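Local structure of Non-structural protein NS2 (Bluetongue virus, 1UTY) at residues I68-D73 and E118-K123; Q36-I39 and V43-K46; N139-P142 and M148-N151. The protein binds single-stranded RNA, a role served by its N-terminal domain, the fragment described here, which assembles with a second copy. One frame throughout, in Å; residues are numbered along the deposited sequence. Where two conformers were deposited one is given.

Contact 1: residues I68-D73 and E118-K123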
loop_
_atom_site.group_PDB
_atom_site.type_symbol
_atom_site.label_atom_id
_atom_site.label_comp_id
_atom_site.label_asym_id
_atom_site.label_seq_id
_atom_site.Cartn_x
_atom_site.Cartn_y
_atom_site.Cartn_z
ATOM N N ILE A 68 5.540 -1.364 -4.158
ATOM C CA ILE A 68 5.380 0.028 -4.546
ATOM C C ILE A 68 4.024 0.223 -5.200
ATOM O O ILE A 68 3.706 -0.462 -6.157
ATOM C CB ILE A 68 6.508 0.485 -5.480
ATOM C CG1 ILE A 68 7.849 0.470 -4.742
ATOM C CG2 ILE A 68 6.200 1.880 -6.033
ATOM C CD1 ILE A 68 9.069 0.358 -5.661
ATOM N N GLN A 69 3.229 1.158 -4.676
ATOM C CA GLN A 69 1.895 1.390 -5.229
ATOM C C GLN A 69 1.697 2.744 -5.896
ATOM O O GLN A 69 1.526 3.794 -5.254
ATOM C CB GLN A 69 0.803 1.085 -4.214
ATOM C CG GLN A 69 0.056 -0.173 -4.579
ATOM C CD GLN A 69 0.072 -1.190 -3.475
ATOM O OE1 GLN A 69 0.858 -1.072 -2.538
ATOM N NE2 GLN A 69 -0.806 -2.189 -3.567
ATOM N N ASP A 70 1.710 2.676 -7.216
ATOM C CA ASP A 70 1.690 3.846 -8.051
ATOM C C ASP A 70 0.470 3.777 -8.966
ATOM O O ASP A 70 0.590 3.647 -10.186
ATOM C CB ASP A 70 2.996 3.911 -8.846
ATOM C CG ASP A 70 3.161 5.209 -9.577
ATOM O OD1 ASP A 70 2.333 6.129 -9.346
ATOM O OD2 ASP A 70 4.084 5.386 -10.413
ATOM N N GLY A 71 -0.709 3.868 -8.358
ATOM C CA GLY A 71 -1.951 3.778 -9.102
ATOM C C GLY A 71 -2.155 2.387 -9.650
ATOM O O GLY A 71 -2.281 1.423 -8.881
ATOM N N GLN A 72 -2.158 2.283 -10.976
ATOM C CA GLN A 72 -2.320 0.998 -11.654
ATOM C C GLN A 72 -1.002 0.216 -11.694
ATOM O O GLN A 72 -1.014 -1.009 -11.791
ATOM C CB GLN A 72 -2.870 1.205 -13.076
ATOM N N ASP A 73 0.124 0.930 -11.616
ATOM C CA ASP A 73 1.454 0.328 -11.610
ATOM C C ASP A 73 1.822 -0.134 -10.207
ATOM O O ASP A 73 1.980 0.680 -9.291
ATOM C CB ASP A 73 2.504 1.319 -12.117
ATOM C CG ASP A 73 2.350 1.640 -13.587
ATOM O OD1 ASP A 73 1.703 0.867 -14.328
ATOM O OD2 ASP A 73 2.850 2.660 -14.100
ATOM N N GLU A 118 11.264 13.680 -13.341
ATOM C CA GLU A 118 10.411 13.193 -12.275
ATOM C C GLU A 118 10.995 11.897 -11.744
ATOM O O GLU A 118 11.304 10.989 -12.512
ATOM C CB GLU A 118 8.991 12.976 -12.774
ATOM C CG GLU A 118 7.945 13.154 -11.690
ATOM C CD GLU A 118 6.610 12.522 -12.034
ATOM O OE1 GLU A 118 5.969 12.976 -13.006
ATOM O OE2 GLU A 118 6.212 11.569 -11.331
ATOM N N ILE A 119 11.189 11.846 -10.433
ATOM C CA ILE A 119 11.571 10.628 -9.740
ATOM C C ILE A 119 10.488 10.310 -8.728
ATOM O O ILE A 119 9.913 11.203 -8.127
ATOM C CB ILE A 119 12.925 10.789 -9.029
ATOM C CG1 ILE A 119 13.961 11.437 -9.953
ATOM C CG2 ILE A 119 13.438 9.442 -8.529
ATOM C CD1 ILE A 119 14.667 10.502 -10.909
ATOM N N LYS A 120 10.210 9.032 -8.529
ATOM C CA LYS A 120 9.195 8.649 -7.569
ATOM C C LYS A 120 9.884 8.160 -6.312
ATOM O O LYS A 120 10.592 7.147 -6.347
ATOM C CB LYS A 120 8.242 7.607 -8.174
ATOM C CG LYS A 120 7.952 7.883 -9.639
ATOM C CD LYS A 120 6.530 7.611 -10.040
ATOM C CE LYS A 120 6.497 7.231 -11.520
ATOM N NZ LYS A 120 5.124 7.367 -12.081
ATOM N N TYR A 121 9.721 8.917 -5.224
ATOM C CA TYR A 121 10.332 8.573 -3.941
ATOM C C TYR A 121 9.448 7.651 -3.097
ATOM O O TYR A 121 8.272 7.950 -2.850
ATOM C CB TYR A 121 10.708 9.823 -3.133
ATOM C CG TYR A 121 11.442 9.472 -1.855
ATOM C CD1 TYR A 121 12.734 8.921 -1.893
ATOM C CD2 TYR A 121 10.837 9.631 -0.619
ATOM C CE1 TYR A 121 13.399 8.567 -0.724
ATOM C CE2 TYR A 121 11.496 9.282 0.555
ATOM C CZ TYR A 121 12.773 8.757 0.498
ATOM O OH TYR A 121 13.418 8.408 1.669
ATOM N N CYS A 122 10.036 6.551 -2.637
ATOM C CA CYS A 122 9.310 5.504 -1.921
ATOM C C CYS A 122 10.112 5.094 -0.699
ATOM O O CYS A 122 11.267 4.663 -0.822
ATOM C CB CYS A 122 9.101 4.280 -2.812
ATOM S SG CYS A 122 8.480 4.642 -4.457
ATOM N N LYS A 123 9.507 5.251 0.473
ATOM C CA LYS A 123 10.169 4.914 1.715
ATOM C C LYS A 123 9.462 3.738 2.370
ATOM O O LYS A 123 8.278 3.814 2.706
ATOM C CB LYS A 123 10.245 6.132 2.669
ATOM C CG LYS A 123 10.904 5.816 4.025
ATOM C CD LYS A 123 11.659 7.002 4.612
ATOM C CE LYS A 123 12.205 6.711 6.030
ATOM N NZ LYS A 123 12.875 5.358 6.163
#
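I68 and C122 face each other with their CA atoms 7.2 Å apart, and the gap widens to 8.9 Å between the CA atoms of D70 and K120 in an antiparallel register without backbone bonds. The two segments are next-but-one neighbours in the mixed beta sheet of the NS2 RNA-binding domain, separated by strand 97-110. A CA spacing as short as that at I68, across an intervening strand, is consistent with a strongly curved sheet that brings side chains together over its concave side. V101 of that strand touches both I68 and K120, and V99 packs against C122.

The apolar part is small: CG2 of I68 lies 3.9 Å from SG of C122. CG2 is the branch anti to the backbone N of I68, which leaves CG1 beside that N; I75 and L77 of strand 73-79 also pack on this side chain.

Two residues further along the first strand, D70 and K120 cross at about a right angle to form a salt bridge, with NZ of K120 2.8 Å from OD2 of D70 on its syn lone pair. The bend of the lysine at chi2 (-141°) carries its chain across the carboxylate, so that CE also comes within 3.2 Å of OD2 of D70. The hydroxyl of Y56 hydrogen-bonds to the same oxygen, giving OD2 two partners and probably steadying the carboxylate's rotation.

D70 also opens the type II' turn that leads into strand 73-79, with G71 at its second position. This tight hairpin end is closed by paired backbone bonds, D70 N donating to D73 O at 2.9 Å and D73 N to D70 O at 3.1 Å.

Contact 2: residues Q36-I39 and V43-K46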
loop_
_atom_site.group_PDB
_atom_site.type_symbol
_atom_site.label_atom_id
_atom_site.label_comp_id
_atom_site.label_asym_id
_atom_site.label_seq_id
_atom_site.Cartn_x
_atom_site.Cartn_y
_atom_site.Cartn_z
ATOM N N GLN A 36 20.335 -0.608 -8.935
ATOM C CA GLN A 36 19.253 -0.573 -9.915
ATOM C C GLN A 36 18.657 -1.963 -10.185
ATOM O O GLN A 36 19.393 -2.921 -10.508
ATOM C CB GLN A 36 19.712 0.055 -11.229
ATOM C CG GLN A 36 18.647 0.053 -12.323
ATOM C CD GLN A 36 19.177 0.563 -13.677
ATOM O OE1 GLN A 36 20.382 0.548 -13.922
ATOM N NE2 GLN A 36 18.278 0.993 -14.549
ATOM N N ILE A 37 17.326 -2.056 -10.056
ATOM C CA ILE A 37 16.565 -3.207 -10.534
ATOM C C ILE A 37 15.665 -2.789 -11.690
ATOM O O ILE A 37 14.777 -1.965 -11.530
ATOM C CB ILE A 37 15.726 -3.835 -9.398
ATOM C CG1 ILE A 37 16.635 -4.137 -8.202
ATOM C CG2 ILE A 37 14.999 -5.102 -9.899
ATOM C CD1 ILE A 37 15.884 -4.555 -6.966
ATOM N N LYS A 38 15.920 -3.362 -12.858
ATOM C CA LYS A 38 15.146 -3.075 -14.053
ATOM C C LYS A 38 14.260 -4.268 -14.375
ATOM O O LYS A 38 14.753 -5.387 -14.523
ATOM C CB LYS A 38 16.059 -2.772 -15.231
ATOM C CG LYS A 38 15.314 -2.385 -16.506
ATOM C CD LYS A 38 16.217 -1.601 -17.461
ATOM C CE LYS A 38 17.046 -2.529 -18.336
ATOM N NZ LYS A 38 18.019 -1.774 -19.215
ATOM N N ILE A 39 12.953 -4.019 -14.467
ATOM C CA ILE A 39 11.985 -5.069 -14.800
ATOM C C ILE A 39 11.396 -4.760 -16.162
ATOM O O ILE A 39 11.054 -3.614 -16.431
ATOM C CB ILE A 39 10.863 -5.145 -13.735
ATOM C CG1 ILE A 39 11.435 -5.491 -12.369
ATOM C CG2 ILE A 39 9.830 -6.205 -14.109
ATOM C CD1 ILE A 39 10.485 -5.151 -11.243
ATOM N N VAL A 43 15.945 -7.110 -18.491
ATOM C CA VAL A 43 16.125 -7.030 -17.045
ATOM C C VAL A 43 17.547 -6.625 -16.697
ATOM O O VAL A 43 18.463 -6.770 -17.515
ATOM C CB VAL A 43 15.706 -8.339 -16.349
ATOM C CG1 VAL A 43 14.371 -8.820 -16.931
ATOM C CG2 VAL A 43 16.787 -9.421 -16.500
ATOM N N ALA A 44 17.733 -6.082 -15.502
ATOM C CA ALA A 44 19.069 -5.687 -15.066
ATOM C C ALA A 44 19.202 -5.626 -13.567
ATOM O O ALA A 44 18.271 -5.268 -12.859
ATOM C CB ALA A 44 19.511 -4.332 -15.715
ATOM N N PHE A 45 20.387 -5.968 -13.087
ATOM C CA PHE A 45 20.761 -5.749 -11.702
ATOM C C PHE A 45 22.087 -5.003 -11.815
ATOM O O PHE A 45 23.022 -5.498 -12.433
ATOM C CB PHE A 45 20.878 -7.105 -10.984
ATOM C CG PHE A 45 21.343 -7.023 -9.542
ATOM C CD1 PHE A 45 22.697 -6.890 -9.231
ATOM C CD2 PHE A 45 20.434 -7.124 -8.494
ATOM C CE1 PHE A 45 23.133 -6.831 -7.888
ATOM C CE2 PHE A 45 20.855 -7.065 -7.158
ATOM C CZ PHE A 45 22.203 -6.925 -6.854
ATOM N N LYS A 46 22.163 -3.790 -11.268
ATOM C CA LYS A 46 23.394 -3.015 -11.374
ATOM C C LYS A 46 23.508 -1.911 -10.348
ATOM O O LYS A 46 22.610 -1.084 -10.249
ATOM C CB LYS A 46 23.566 -2.417 -12.786
ATOM C CG LYS A 46 24.689 -1.391 -12.862
ATOM C CD LYS A 46 25.154 -1.095 -14.280
ATOM C CE LYS A 46 26.555 -0.461 -14.267
ATOM N NZ LYS A 46 26.999 0.046 -15.609
#
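K38 and A44 stand side by side across a beta hairpin, a directly cross-strand pair in which CB of K38 lies 3.8 Å from CB of A44. The lysine begins extended, its CG anti to the backbone N, and then turns at chi3 (85°), which keeps CE 4.0 Å from the methyl CB of A44. Q36 and K46 emerge on this same face but meet less closely, OE1 of Q36 standing 4.5 Å from CB of K46. Q36 instead directs its amide to the adjoining strand 10-15, where NE2 hydrogen-bonds to OD1 of N11; the end of K46 leads away from the pair.

I37 and F45 occupy the reverse face as a non-hydrogen-bonded pair. Rather than pressing on each other, both rest on V84 of strand 84-87, and helix 22-29 adds C23 under I37 and I26 under F45. I37 is buried by these neighbours, whereas F45 stays largely exposed. The hairpin thus carries an apolar pair on this face and a mostly polar row on the other.

Between these faces the strands run at 174° to each other, with Q36-K46 and K38-A44 as hydrogen-bonded pairs. The K38 bond is nearly straight: its N donates to O of A44 over 3.0 Å, with an N-H...O angle of 174°.

Contact 3: residues N139-P142 and M148-N151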
loop_
_atom_site.group_PDB
_atom_site.type_symbol
_atom_site.label_atom_id
_atom_site.label_comp_id
_atom_site.label_asym_id
_atom_site.label_seq_id
_atom_site.Cartn_x
_atom_site.Cartn_y
_atom_site.Cartn_z
ATOM N N ASN A 139 -4.591 -19.518 14.826
ATOM C CA ASN A 139 -4.186 -18.765 16.011
ATOM C C ASN A 139 -3.858 -17.284 15.755
ATOM O O ASN A 139 -3.756 -16.497 16.687
ATOM C CB ASN A 139 -3.115 -19.505 16.830
ATOM C CG ASN A 139 -1.721 -19.401 16.252
ATOM O OD1 ASN A 139 -1.509 -19.107 15.063
ATOM N ND2 ASN A 139 -0.738 -19.680 17.104
ATOM N N GLU A 140 -3.736 -16.916 14.487
ATOM C CA GLU A 140 -3.398 -15.545 14.086
ATOM C C GLU A 140 -4.607 -14.740 13.645
ATOM O O GLU A 140 -4.493 -13.554 13.385
ATOM C CB GLU A 140 -2.423 -15.549 12.910
ATOM C CG GLU A 140 -1.238 -16.472 13.037
ATOM C CD GLU A 140 -0.244 -16.267 11.909
ATOM O OE1 GLU A 140 -0.610 -16.494 10.722
ATOM O OE2 GLU A 140 0.912 -15.877 12.213
ATOM N N MET A 141 -5.758 -15.387 13.517
ATOM C CA MET A 141 -6.927 -14.698 12.999
ATOM C C MET A 141 -7.432 -13.675 14.004
ATOM O O MET A 141 -7.450 -13.937 15.213
ATOM C CB MET A 141 -8.026 -15.685 12.634
ATOM C CG MET A 141 -7.734 -16.441 11.363
ATOM S SD MET A 141 -8.973 -17.678 10.947
ATOM C CE MET A 141 -8.985 -18.648 12.341
ATOM N N PRO A 142 -7.818 -12.501 13.500
ATOM C CA PRO A 142 -8.451 -11.473 14.337
ATOM C C PRO A 142 -9.788 -11.955 14.864
ATOM O O PRO A 142 -10.472 -12.723 14.183
ATOM C CB PRO A 142 -8.644 -10.300 13.366
ATOM C CG PRO A 142 -8.633 -10.918 12.006
ATOM C CD PRO A 142 -7.665 -12.060 12.098
ATOM N N MET A 148 -17.768 -15.437 12.132
ATOM C CA MET A 148 -17.544 -16.785 12.642
ATOM C C MET A 148 -16.476 -17.485 11.811
ATOM O O MET A 148 -16.171 -17.059 10.691
ATOM C CB MET A 148 -18.846 -17.589 12.623
ATOM C CG MET A 148 -19.527 -17.734 13.985
ATOM S SD MET A 148 -19.987 -16.156 14.758
ATOM C CE MET A 148 -21.432 -15.664 13.775
ATOM N N ARG A 149 -15.908 -18.547 12.375
ATOM C CA ARG A 149 -14.918 -19.367 11.677
ATOM C C ARG A 149 -15.571 -20.326 10.681
ATOM O O ARG A 149 -16.656 -20.848 10.929
ATOM C CB ARG A 149 -14.071 -20.157 12.678
ATOM C CG ARG A 149 -13.327 -19.302 13.699
ATOM C CD ARG A 149 -12.211 -18.457 13.123
ATOM N NE ARG A 149 -11.634 -17.579 14.138
ATOM C CZ ARG A 149 -11.583 -16.252 14.061
ATOM N NH1 ARG A 149 -12.076 -15.610 13.004
ATOM N NH2 ARG A 149 -11.032 -15.562 15.050
ATOM N N SER A 150 -14.891 -20.529 9.559
ATOM C CA SER A 150 -15.273 -21.477 8.522
ATOM C C SER A 150 -14.526 -22.801 8.724
ATOM O O SER A 150 -13.417 -22.819 9.284
ATOM C CB SER A 150 -14.885 -20.911 7.152
ATOM O OG SER A 150 -15.494 -21.613 6.083
ATOM N N ASN A 151 -15.137 -23.894 8.259
ATOM C CA ASN A 151 -14.469 -25.192 8.153
ATOM C C ASN A 151 -13.526 -25.242 6.950
ATOM O O ASN A 151 -12.615 -26.075 6.898
ATOM C CB ASN A 151 -15.495 -26.332 8.047
ATOM C CG ASN A 151 -16.191 -26.633 9.371
ATOM O OD1 ASN A 151 -15.553 -26.753 10.412
ATOM N ND2 ASN A 151 -17.506 -26.763 9.325
#
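M141 lies along the side chain of R149, the two running past each other in opposite directions, and their overlap is the tight part of this contact. A bend at chi3 (-57°) brings the terminal methyl of M141 down on the arginine's aliphatic end, CE of M141 lying 3.3 Å from CD of R149. Nearer the methionine backbone, CB of M141 sits 3.8 Å above the centre of the guanidinium plane of R149, so the thioether chain covers one face of the flat group. P142 meets that group at its edge: NH2 of R149 donates to O of P142 over 3.0 Å, close to the guanidinium plane but well above the plane of the carbonyl.

The rest is loose. The CA atoms of M141 and R149 are 9.3 Å apart, and the gap is filled by side chains, the long arginine meeting M141 and the carbonyl of P142, while the side-chain carbons of P142 stand well back from R149. None of the three touching residues is fully buried, which makes this a surface contact between the loop at 139-142 and the short strand 148-149. D143 also packs against R149, and F136 backs both M141 and P142.

The second subunit supplies much of the surroundings. Its Y121 packs on P142, its A105 meets S150, and M148, in the short weakly bonded strand 148-149, pairs with an antiparallel strand of that subunit, continuing the sheet across the interface.

How the contacts relate
From the N terminus the contacts follow in series, none nested or crossing. Contact 2 comes first and closes the shortest loop, a three-residue connection that makes a hairpin at one margin of the sheet. Contact 1 then spans 44 residues, 28 of them in strands, and links two strands well inside that same sheet; its centre lies about 17 Å from that of contact 2. After strand 113-123 the chain leaves the domain body, and contact 3 closes a five-residue loop about 34 Å from contact 1, centre to centre. Contacts 1 and 3 both touch the second subunit, whereas no other chain of the assembly touches contact 2.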